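Local coordinates for protein ORF14 (Streptomyces clavuligerus, PDB 2WPX) that binds acetyl-CoA and, as a tandem GCN5-related N-acetyltransferase of the clavulanic acid biosynthesis pathway, probably transfers acyl groups, at residues A[19-27]-A[63-73]; A[44-55]-A[223-233]. All blocks are in the same frame, centred on the assembly; numbering follows the deposited sequence.

Contact 1 (A[19-27]-A[63-73]); sequences ETVGQWLDL and VVRSGGRVVGA
The first helix of the N-terminal GNAT domain, 18-33, packs here on the antiparallel hairpin 57-66/69-79, and Val70 N donates to Gln23 OE1 across the interface at 2.9 Å, almost straight (173° at the hydrogen) and nearly along the C=O axis. The straight Gln23 chain carries its amide across to the hairpin; one turn back, a second, longer bond from Gln23 NE2 to Glu19 OE1 (3.2 Å), which meets the oxygen from above the carboxylate plane, helps orient the amide. The Gln23 CB lies against Val70 CG2 at 3.6 Å. The hairpin closes through a type I' turn from Ser66 to Arg69 and carries a classic beta bulge, with Val71 and Gly72 together opposite Val64. Gly72 lies near Val92, an acetyl-CoA-binding residue of the next strand. Leu27 reaches this bulge, its CD2 3.8 Å from Gly72 CA. Trp24, with CG anti to the backbone N (chi1 175°), brings the pyrrole edge of its indole to the Ala73 methyl, CD1 to CB 3.8 Å, while the six-membered ring reaches helix 43-51. At the other end, Thr20 CG2 touches Val63 CG2 at 3.5 Å, while Thr20 OG1 is hydrogen-bonded to Asp17 and the Arg65 guanidinium forms a salt bridge with Glu9 on the adjoining strand.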
loop_
_atom_site.group_PDB
_atom_site.type_symbol
_atom_site.label_atom_id
_atom_site.label_comp_id
_atom_site.label_asym_id
_atom_site.label_seq_id
_atom_site.Cartn_x
_atom_site.Cartn_y
_atom_site.Cartn_z
ATOM N N GLU A 19 -16.070 16.760 -13.258
ATOM C CA GLU A 19 -17.005 15.797 -13.826
ATOM C C GLU A 19 -16.376 14.438 -14.003
ATOM O O GLU A 19 -16.945 13.457 -13.504
ATOM C CB GLU A 19 -17.628 16.278 -15.147
ATOM C CG GLU A 19 -18.530 15.212 -15.809
ATOM C CD GLU A 19 -19.908 15.088 -15.122
ATOM O OE1 GLU A 19 -20.120 14.054 -14.422
ATOM O OE2 GLU A 19 -20.784 16.011 -15.299
ATOM N N THR A 20 -15.222 14.382 -14.690
ATOM C CA THR A 20 -14.448 13.135 -14.849
ATOM C C THR A 20 -13.924 12.576 -13.506
ATOM O O THR A 20 -14.012 11.373 -13.276
ATOM C CB THR A 20 -13.268 13.239 -15.893
ATOM O OG1 THR A 20 -13.745 13.828 -17.090
ATOM C CG2 THR A 20 -12.754 11.864 -16.293
ATOM N N VAL A 21 -13.405 13.418 -12.613
ATOM C CA VAL A 21 -13.007 12.886 -11.302
ATOM C C VAL A 21 -14.160 12.255 -10.543
ATOM O O VAL A 21 -13.994 11.185 -9.978
ATOM C CB VAL A 21 -12.374 13.929 -10.353
ATOM C CG1 VAL A 21 -12.062 13.275 -9.036
ATOM C CG2 VAL A 21 -11.112 14.508 -10.968
ATOM N N GLY A 22 -15.306 12.947 -10.505
ATOM C CA GLY A 22 -16.524 12.429 -9.883
ATOM C C GLY A 22 -16.942 11.043 -10.358
ATOM O O GLY A 22 -17.229 10.151 -9.546
ATOM N N GLN A 23 -16.980 10.869 -11.678
ATOM C CA GLN A 23 -17.178 9.544 -12.287
ATOM C C GLN A 23 -16.159 8.502 -11.911
ATOM O O GLN A 23 -16.500 7.369 -11.704
ATOM C CB GLN A 23 -17.304 9.636 -13.833
ATOM C CG GLN A 23 -18.799 9.878 -14.175
ATOM C CD GLN A 23 -19.051 10.159 -15.638
ATOM O OE1 GLN A 23 -18.744 9.327 -16.490
ATOM N NE2 GLN A 23 -19.637 11.317 -15.931
ATOM N N TRP A 24 -14.907 8.869 -11.878
ATOM C CA TRP A 24 -13.861 7.940 -11.459
ATOM C C TRP A 24 -14.056 7.498 -9.987
ATOM O O TRP A 24 -13.945 6.289 -9.629
ATOM C CB TRP A 24 -12.528 8.647 -11.652
ATOM C CG TRP A 24 -11.403 7.934 -11.203
ATOM C CD1 TRP A 24 -10.937 6.781 -11.703
ATOM C CD2 TRP A 24 -10.490 8.342 -10.173
ATOM N NE1 TRP A 24 -9.796 6.402 -11.021
ATOM C CE2 TRP A 24 -9.486 7.370 -10.101
ATOM C CE3 TRP A 24 -10.448 9.415 -9.289
ATOM C CZ2 TRP A 24 -8.428 7.440 -9.169
ATOM C CZ3 TRP A 24 -9.384 9.503 -8.394
ATOM C CH2 TRP A 24 -8.410 8.496 -8.317
ATOM N N LEU A 25 -14.369 8.471 -9.135
ATOM C CA LEU A 25 -14.628 8.221 -7.712
ATOM C C LEU A 25 -15.786 7.212 -7.618
ATOM O O LEU A 25 -15.659 6.177 -6.908
ATOM C CB LEU A 25 -14.946 9.538 -6.972
ATOM C CG LEU A 25 -13.811 10.558 -6.809
ATOM C CD1 LEU A 25 -14.262 11.769 -6.019
ATOM C CD2 LEU A 25 -12.658 9.867 -6.074
ATOM N N ASP A 26 -16.872 7.472 -8.360
ATOM C CA ASP A 26 -17.991 6.556 -8.449
ATOM C C ASP A 26 -17.689 5.174 -9.012
ATOM O O ASP A 26 -18.183 4.171 -8.534
ATOM C CB ASP A 26 -19.085 7.196 -9.274
ATOM C CG ASP A 26 -19.675 8.383 -8.583
ATOM O OD1 ASP A 26 -20.354 9.215 -9.237
ATOM O OD2 ASP A 26 -19.431 8.493 -7.356
ATOM N N LEU A 27 -16.937 5.112 -10.089
ATOM C CA LEU A 27 -16.519 3.827 -10.590
ATOM C C LEU A 27 -15.852 3.030 -9.472
ATOM O O LEU A 27 -16.071 1.818 -9.342
ATOM C CB LEU A 27 -15.511 4.045 -11.696
ATOM C CG LEU A 27 -14.778 2.817 -12.246
ATOM C CD1 LEU A 27 -15.795 2.047 -13.052
ATOM C CD2 LEU A 27 -13.567 3.217 -13.100
ATOM N N VAL A 63 -8.803 7.686 -17.830
ATOM C CA VAL A 63 -10.046 6.944 -17.832
ATOM C C VAL A 63 -10.443 6.514 -19.226
ATOM O O VAL A 63 -9.938 7.034 -20.239
ATOM C CB VAL A 63 -11.218 7.716 -17.148
ATOM C CG1 VAL A 63 -10.961 7.879 -15.668
ATOM C CG2 VAL A 63 -11.480 9.041 -17.851
ATOM N N VAL A 64 -11.373 5.564 -19.294
ATOM C CA VAL A 64 -11.917 5.198 -20.603
ATOM C C VAL A 64 -13.442 5.411 -20.600
ATOM O O VAL A 64 -14.125 5.083 -19.628
ATOM C CB VAL A 64 -11.469 3.808 -21.093
ATOM C CG1 VAL A 64 -12.075 2.688 -20.256
ATOM C CG2 VAL A 64 -11.811 3.662 -22.583
ATOM N N ARG A 65 -13.947 6.025 -21.658
ATOM C CA ARG A 65 -15.356 6.327 -21.736
ATOM C C ARG A 65 -16.082 5.562 -22.835
ATOM O O ARG A 65 -15.533 5.227 -23.902
ATOM C CB ARG A 65 -15.562 7.833 -21.911
ATOM C CG ARG A 65 -15.035 8.620 -20.708
ATOM C CD ARG A 65 -15.659 9.985 -20.631
ATOM N NE ARG A 65 -15.405 10.707 -21.874
ATOM C CZ ARG A 65 -15.095 11.994 -21.935
ATOM N NH1 ARG A 65 -14.969 12.739 -20.826
ATOM N NH2 ARG A 65 -14.863 12.527 -23.113
ATOM N N SER A 66 -17.327 5.230 -22.536
ATOM C CA SER A 66 -18.152 4.569 -23.522
ATOM C C SER A 66 -19.490 5.280 -23.502
ATOM O O SER A 66 -20.162 5.327 -22.467
ATOM C CB SER A 66 -18.300 3.063 -23.210
ATOM O OG SER A 66 -19.159 2.420 -24.134
ATOM N N GLY A 67 -19.875 5.817 -24.654
ATOM C CA GLY A 67 -21.082 6.615 -24.742
ATOM C C GLY A 67 -21.007 7.784 -23.772
ATOM O O GLY A 67 -21.987 8.114 -23.107
ATOM N N GLY A 68 -19.833 8.401 -23.682
ATOM C CA GLY A 68 -19.693 9.558 -22.826
ATOM C C GLY A 68 -19.583 9.294 -21.337
ATOM O O GLY A 68 -19.421 10.249 -20.568
ATOM N N ARG A 69 -19.651 8.034 -20.895
ATOM C CA ARG A 69 -19.404 7.774 -19.457
ATOM C C ARG A 69 -18.191 6.903 -19.210
ATOM O O ARG A 69 -17.817 6.051 -20.026
ATOM C CB ARG A 69 -20.615 7.181 -18.713
ATOM C CG ARG A 69 -21.514 6.292 -19.560
ATOM C CD ARG A 69 -21.264 4.785 -19.445
ATOM N NE ARG A 69 -21.659 4.235 -18.154
ATOM C CZ ARG A 69 -22.103 2.990 -17.904
ATOM N NH1 ARG A 69 -22.323 2.063 -18.836
ATOM N NH2 ARG A 69 -22.349 2.710 -16.636
ATOM N N VAL A 70 -17.573 7.154 -18.068
ATOM C CA VAL A 70 -16.384 6.416 -17.655
ATOM C C VAL A 70 -16.788 4.979 -17.419
ATOM O O VAL A 70 -17.736 4.710 -16.671
ATOM C CB VAL A 70 -15.821 6.998 -16.376
ATOM C CG1 VAL A 70 -14.692 6.158 -15.865
ATOM C CG2 VAL A 70 -15.344 8.398 -16.639
ATOM N N VAL A 71 -16.080 4.053 -18.047
ATOM C CA VAL A 71 -16.352 2.681 -17.782
ATOM C C VAL A 71 -15.094 1.960 -17.366
ATOM O O VAL A 71 -15.111 0.729 -17.174
ATOM C CB VAL A 71 -17.025 1.994 -19.006
ATOM C CG1 VAL A 71 -18.451 2.531 -19.161
ATOM C CG2 VAL A 71 -16.218 2.220 -20.262
ATOM N N GLY A 72 -13.998 2.697 -17.192
ATOM C CA GLY A 72 -12.766 2.077 -16.674
ATOM C C GLY A 72 -11.676 3.104 -16.488
ATOM O O GLY A 72 -11.828 4.265 -16.853
ATOM N N ALA A 73 -10.565 2.679 -15.912
ATOM C CA ALA A 73 -9.530 3.618 -15.523
ATOM C C ALA A 73 -8.220 2.878 -15.583
ATOM O O ALA A 73 -8.163 1.713 -15.267
ATOM C CB ALA A 73 -9.791 4.107 -14.121
#

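Contact 2 (A[44-55]-A[223-233]); sequences VDMVGSLRFAPP and QFETMRVGRGR
A single carboxylate, that of Asp45, is gripped by two arginines at once: its OD2 accepts from Arg231 NE, Arg231 NH2 and Arg233 NE. Arg231 comes side-on and nearly coplanar with the carboxylate (planes 23° apart), its NE 2.7 Å from Asp45 OD2. Arg233 stands steeply to it (76°) and bridges both oxygens from above the carboxylate plane, with Arg233 NH2 3.1 Å from Asp45 OD1. Two positive partners probably keep Asp45 ionised. A bend at chi3 (57°) turns the NE edge of the Arg231 guanidinium to Asp45, and Ser49 CB lies over one face, toward its rim. The backbones come closest at Asp45 and Arg231; beside them Gly48 CA lies against Gly230 O (3.9 Å). Phe52 lays a ring face over Gly230 CA, a CH-pi contact 4.0 Å from the centroid. Farther on, Pro55 CG sits squarely over the Phe224 ring, 3.7 Å from its centroid, and Met227 SD lies 3.6 Å from Pro54 CA. A water links Val44 O with Gly230 O. Helix 222-230 ends in a Schellman motif at Gly232, leading into strand 234-242 of the second GNAT domain, while helix 43-51 carries Met46 and Val47 against helix 18-33 and residues 52-55 run on into strand 57-66.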
loop_
_atom_site.group_PDB
_atom_site.type_symbol
_atom_site.label_atom_id
_atom_site.label_comp_id
_atom_site.label_asym_id
_atom_site.label_seq_id
_atom_site.Cartn_x
_atom_site.Cartn_y
_atom_site.Cartn_z
ATOM N N VAL A 44 -11.079 11.927 -0.459
ATOM C CA VAL A 44 -9.943 12.777 -0.123
ATOM C C VAL A 44 -8.622 12.124 -0.516
ATOM O O VAL A 44 -7.824 12.694 -1.276
ATOM C CB VAL A 44 -9.994 13.152 1.376
ATOM C CG1 VAL A 44 -8.744 14.056 1.811
ATOM C CG2 VAL A 44 -11.371 13.878 1.645
ATOM N N ASP A 45 -8.405 10.905 -0.012
ATOM C CA ASP A 45 -7.230 10.113 -0.401
ATOM C C ASP A 45 -7.095 10.020 -1.923
ATOM O O ASP A 45 -6.033 10.324 -2.503
ATOM C CB ASP A 45 -7.361 8.738 0.239
ATOM C CG ASP A 45 -6.193 7.835 -0.030
ATOM O OD1 ASP A 45 -6.414 6.607 -0.011
ATOM O OD2 ASP A 45 -5.055 8.325 -0.224
ATOM N N MET A 46 -8.169 9.605 -2.599
ATOM C CA MET A 46 -8.055 9.357 -4.042
ATOM C C MET A 46 -7.730 10.606 -4.860
ATOM O O MET A 46 -6.858 10.575 -5.723
ATOM C CB MET A 46 -9.296 8.680 -4.620
ATOM C CG MET A 46 -9.530 7.254 -4.146
ATOM S SD MET A 46 -8.163 6.052 -4.122
ATOM C CE MET A 46 -7.479 6.268 -5.670
ATOM N N VAL A 47 -8.462 11.679 -4.586
ATOM C CA VAL A 47 -8.301 12.880 -5.341
ATOM C C VAL A 47 -6.934 13.451 -5.046
ATOM O O VAL A 47 -6.276 13.969 -5.941
ATOM C CB VAL A 47 -9.424 13.929 -5.058
ATOM C CG1 VAL A 47 -9.065 15.292 -5.766
ATOM C CG2 VAL A 47 -10.808 13.375 -5.501
ATOM N N GLY A 48 -6.480 13.345 -3.810
ATOM C CA GLY A 48 -5.150 13.812 -3.523
ATOM C C GLY A 48 -4.158 12.900 -4.197
ATOM O O GLY A 48 -3.053 13.352 -4.498
ATOM N N SER A 49 -4.527 11.631 -4.434
ATOM C CA SER A 49 -3.587 10.734 -5.119
ATOM C C SER A 49 -3.326 11.149 -6.586
ATOM O O SER A 49 -2.380 10.643 -7.228
ATOM C CB SER A 49 -4.019 9.275 -5.078
ATOM O OG SER A 49 -5.009 9.004 -6.059
ATOM N N LEU A 50 -4.117 12.076 -7.107
ATOM C CA LEU A 50 -3.891 12.569 -8.468
ATOM C C LEU A 50 -2.953 13.769 -8.448
ATOM O O LEU A 50 -2.320 14.068 -9.468
ATOM C CB LEU A 50 -5.216 13.022 -9.126
ATOM C CG LEU A 50 -6.318 11.995 -9.314
ATOM C CD1 LEU A 50 -7.622 12.740 -9.697
ATOM C CD2 LEU A 50 -5.912 10.947 -10.364
ATOM N N ARG A 51 -2.879 14.453 -7.301
ATOM C CA ARG A 51 -2.188 15.722 -7.219
ATOM C C ARG A 51 -0.771 15.577 -6.636
ATOM O O ARG A 51 0.158 16.345 -6.949
ATOM C CB ARG A 51 -3.030 16.683 -6.381
ATOM C CG ARG A 51 -4.483 16.913 -6.932
ATOM C CD ARG A 51 -5.072 18.297 -6.501
ATOM N NE ARG A 51 -5.405 18.278 -5.085
ATOM C CZ ARG A 51 -5.382 19.324 -4.259
ATOM N NH1 ARG A 51 -5.010 20.544 -4.666
ATOM N NH2 ARG A 51 -5.720 19.132 -2.994
ATOM N N PHE A 52 -0.635 14.553 -5.793
ATOM C CA PHE A 52 0.527 14.375 -4.933
ATOM C C PHE A 52 1.059 12.979 -5.077
ATOM O O PHE A 52 0.515 12.050 -4.508
ATOM C CB PHE A 52 0.151 14.610 -3.485
ATOM C CG PHE A 52 -0.531 15.908 -3.253
ATOM C CD1 PHE A 52 -1.874 15.953 -2.987
ATOM C CD2 PHE A 52 0.186 17.095 -3.290
ATOM C CE1 PHE A 52 -2.507 17.216 -2.751
ATOM C CE2 PHE A 52 -0.423 18.305 -3.071
ATOM C CZ PHE A 52 -1.780 18.365 -2.799
ATOM N N ALA A 53 2.127 12.849 -5.848
ATOM C CA ALA A 53 2.646 11.567 -6.136
ATOM C C ALA A 53 3.775 11.287 -5.162
ATOM O O ALA A 53 4.318 12.206 -4.492
ATOM C CB ALA A 53 3.143 11.487 -7.608
ATOM N N PRO A 54 4.142 10.006 -5.080
ATOM C CA PRO A 54 5.254 9.604 -4.230
ATOM C C PRO A 54 6.508 10.144 -4.851
ATOM O O PRO A 54 6.523 10.549 -6.052
ATOM C CB PRO A 54 5.265 8.076 -4.280
ATOM C CG PRO A 54 4.279 7.653 -5.443
ATOM C CD PRO A 54 3.439 8.899 -5.749
ATOM N N PRO A 55 7.551 10.182 -4.027
ATOM C CA PRO A 55 8.801 10.735 -4.352
ATOM C C PRO A 55 9.368 10.208 -5.665
ATOM O O PRO A 55 9.298 9.014 -5.969
ATOM C CB PRO A 55 9.649 10.311 -3.154
ATOM C CG PRO A 55 8.623 10.335 -2.029
ATOM C CD PRO A 55 7.481 9.749 -2.615
ATOM N N GLN A 223 8.853 13.925 1.314
ATOM C CA GLN A 223 7.812 13.989 0.327
ATOM C C GLN A 223 6.765 12.896 0.556
ATOM O O GLN A 223 5.611 13.065 0.193
ATOM C CB GLN A 223 8.400 13.921 -1.086
ATOM C CG GLN A 223 7.440 14.396 -2.122
ATOM C CD GLN A 223 8.020 14.462 -3.534
ATOM O OE1 GLN A 223 9.222 14.552 -3.730
ATOM N NE2 GLN A 223 7.149 14.433 -4.513
ATOM N N PHE A 224 7.180 11.788 1.159
ATOM C CA PHE A 224 6.255 10.773 1.620
ATOM C C PHE A 224 5.253 11.370 2.595
ATOM O O PHE A 224 4.052 11.205 2.436
ATOM C CB PHE A 224 6.993 9.613 2.288
ATOM C CG PHE A 224 7.549 8.630 1.339
ATOM C CD1 PHE A 224 6.713 7.945 0.461
ATOM C CD2 PHE A 224 8.921 8.339 1.325
ATOM C CE1 PHE A 224 7.253 7.007 -0.459
ATOM C CE2 PHE A 224 9.444 7.398 0.457
ATOM C CZ PHE A 224 8.617 6.746 -0.453
ATOM N N GLU A 225 5.768 12.065 3.606
ATOM C CA GLU A 225 4.923 12.771 4.554
ATOM C C GLU A 225 4.012 13.794 3.872
ATOM O O GLU A 225 2.853 13.858 4.197
ATOM C CB GLU A 225 5.751 13.482 5.627
ATOM C CG GLU A 225 6.594 12.567 6.450
ATOM C CD GLU A 225 7.315 13.241 7.591
ATOM O OE1 GLU A 225 7.536 12.554 8.587
ATOM O OE2 GLU A 225 7.673 14.453 7.487
ATOM N N THR A 226 4.551 14.597 2.950
ATOM C CA THR A 226 3.723 15.614 2.301
ATOM C C THR A 226 2.659 14.997 1.377
ATOM O O THR A 226 1.550 15.533 1.308
ATOM C CB THR A 226 4.522 16.728 1.556
ATOM O OG1 THR A 226 5.114 16.211 0.350
ATOM C CG2 THR A 226 5.596 17.298 2.461
ATOM N N MET A 227 2.997 13.876 0.722
ATOM C CA MET A 227 2.053 13.148 -0.119
ATOM C C MET A 227 0.838 12.667 0.709
ATOM O O MET A 227 -0.302 12.842 0.303
ATOM C CB MET A 227 2.739 11.987 -0.852
ATOM C CG MET A 227 1.804 11.013 -1.510
ATOM S SD MET A 227 2.572 9.446 -1.899
ATOM C CE MET A 227 2.759 8.802 -0.226
ATOM N N ARG A 228 1.130 12.095 1.871
ATOM C CA ARG A 228 0.167 11.665 2.847
ATOM C C ARG A 228 -0.768 12.766 3.307
ATOM O O ARG A 228 -1.962 12.601 3.359
ATOM C CB ARG A 228 0.901 11.131 4.073
ATOM C CG ARG A 228 0.773 9.678 4.249
ATOM C CD ARG A 228 2.074 8.974 4.117
ATOM N NE ARG A 228 1.974 7.530 4.377
ATOM C CZ ARG A 228 2.864 6.635 3.954
ATOM N NH1 ARG A 228 3.917 7.033 3.237
ATOM N NH2 ARG A 228 2.704 5.340 4.247
ATOM N N VAL A 229 -0.194 13.894 3.671
ATOM C CA VAL A 229 -0.962 15.000 4.191
ATOM C C VAL A 229 -1.860 15.496 3.103
ATOM O O VAL A 229 -3.021 15.767 3.383
ATOM C CB VAL A 229 -0.064 16.182 4.727
ATOM C CG1 VAL A 229 -0.920 17.336 5.136
ATOM C CG2 VAL A 229 0.784 15.735 5.931
ATOM N N GLY A 230 -1.343 15.588 1.871
ATOM C CA GLY A 230 -2.152 16.023 0.734
ATOM C C GLY A 230 -3.293 15.046 0.448
ATOM O O GLY A 230 -4.364 15.417 -0.040
ATOM N N ARG A 231 -3.052 13.785 0.751
ATOM C CA ARG A 231 -4.086 12.798 0.614
ATOM C C ARG A 231 -4.986 12.714 1.872
ATOM O O ARG A 231 -5.867 11.911 1.922
ATOM C CB ARG A 231 -3.457 11.451 0.218
ATOM C CG ARG A 231 -3.016 11.530 -1.265
ATOM C CD ARG A 231 -2.100 10.373 -1.700
ATOM N NE ARG A 231 -2.737 9.106 -1.474
ATOM C CZ ARG A 231 -2.253 7.951 -1.927
ATOM N NH1 ARG A 231 -1.155 7.955 -2.692
ATOM N NH2 ARG A 231 -2.885 6.818 -1.655
ATOM N N GLY A 232 -4.790 13.591 2.840
ATOM C CA GLY A 232 -5.640 13.622 4.036
ATOM C C GLY A 232 -5.362 12.465 4.997
ATOM O O GLY A 232 -6.194 12.149 5.853
ATOM N N ARG A 233 -4.214 11.800 4.799
ATOM C CA ARG A 233 -3.802 10.699 5.655
ATOM C C ARG A 233 -3.041 11.218 6.875
ATOM O O ARG A 233 -2.168 12.086 6.760
ATOM C CB ARG A 233 -2.895 9.727 4.883
ATOM C CG ARG A 233 -3.676 8.846 3.946
ATOM C CD ARG A 233 -2.788 8.032 3.090
ATOM N NE ARG A 233 -3.581 7.115 2.272
ATOM C CZ ARG A 233 -3.875 5.883 2.673
ATOM N NH1 ARG A 233 -3.459 5.458 3.862
ATOM N NH2 ARG A 233 -4.582 5.085 1.908
HETATM O O HOH W 1 -7.078 15.413 -1.109
HETATM O O HOH W 2 -0.059 9.392 -4.305
HETATM O O HOH W 3 4.049 14.629 -4.082
#

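How the contacts relate
The centres of the two contacts are about 21 Å apart, and their segments alternate along the chain: 19-27, 44-55, 63-73, then 223-233. Contact 1 stays within the N-terminal GNAT domain, with its Gly72 end about 8 Å from the bound acetyl-CoA, whereas contact 2 joins that domain to the C-terminal one, away from the acetyl-CoA site. Helices 18-33 and 43-51, consecutive in the chain, connect them directly: Trp24 CH2 meets Met46 CE at 3.6 Å, and Val21 and Leu25 pack on Val47. Helix 43-51 therefore has one flank on the helix of contact 1 and another on the second domain, giving a continuous path of packing between the acetyl-CoA-binding half and its tandem partner.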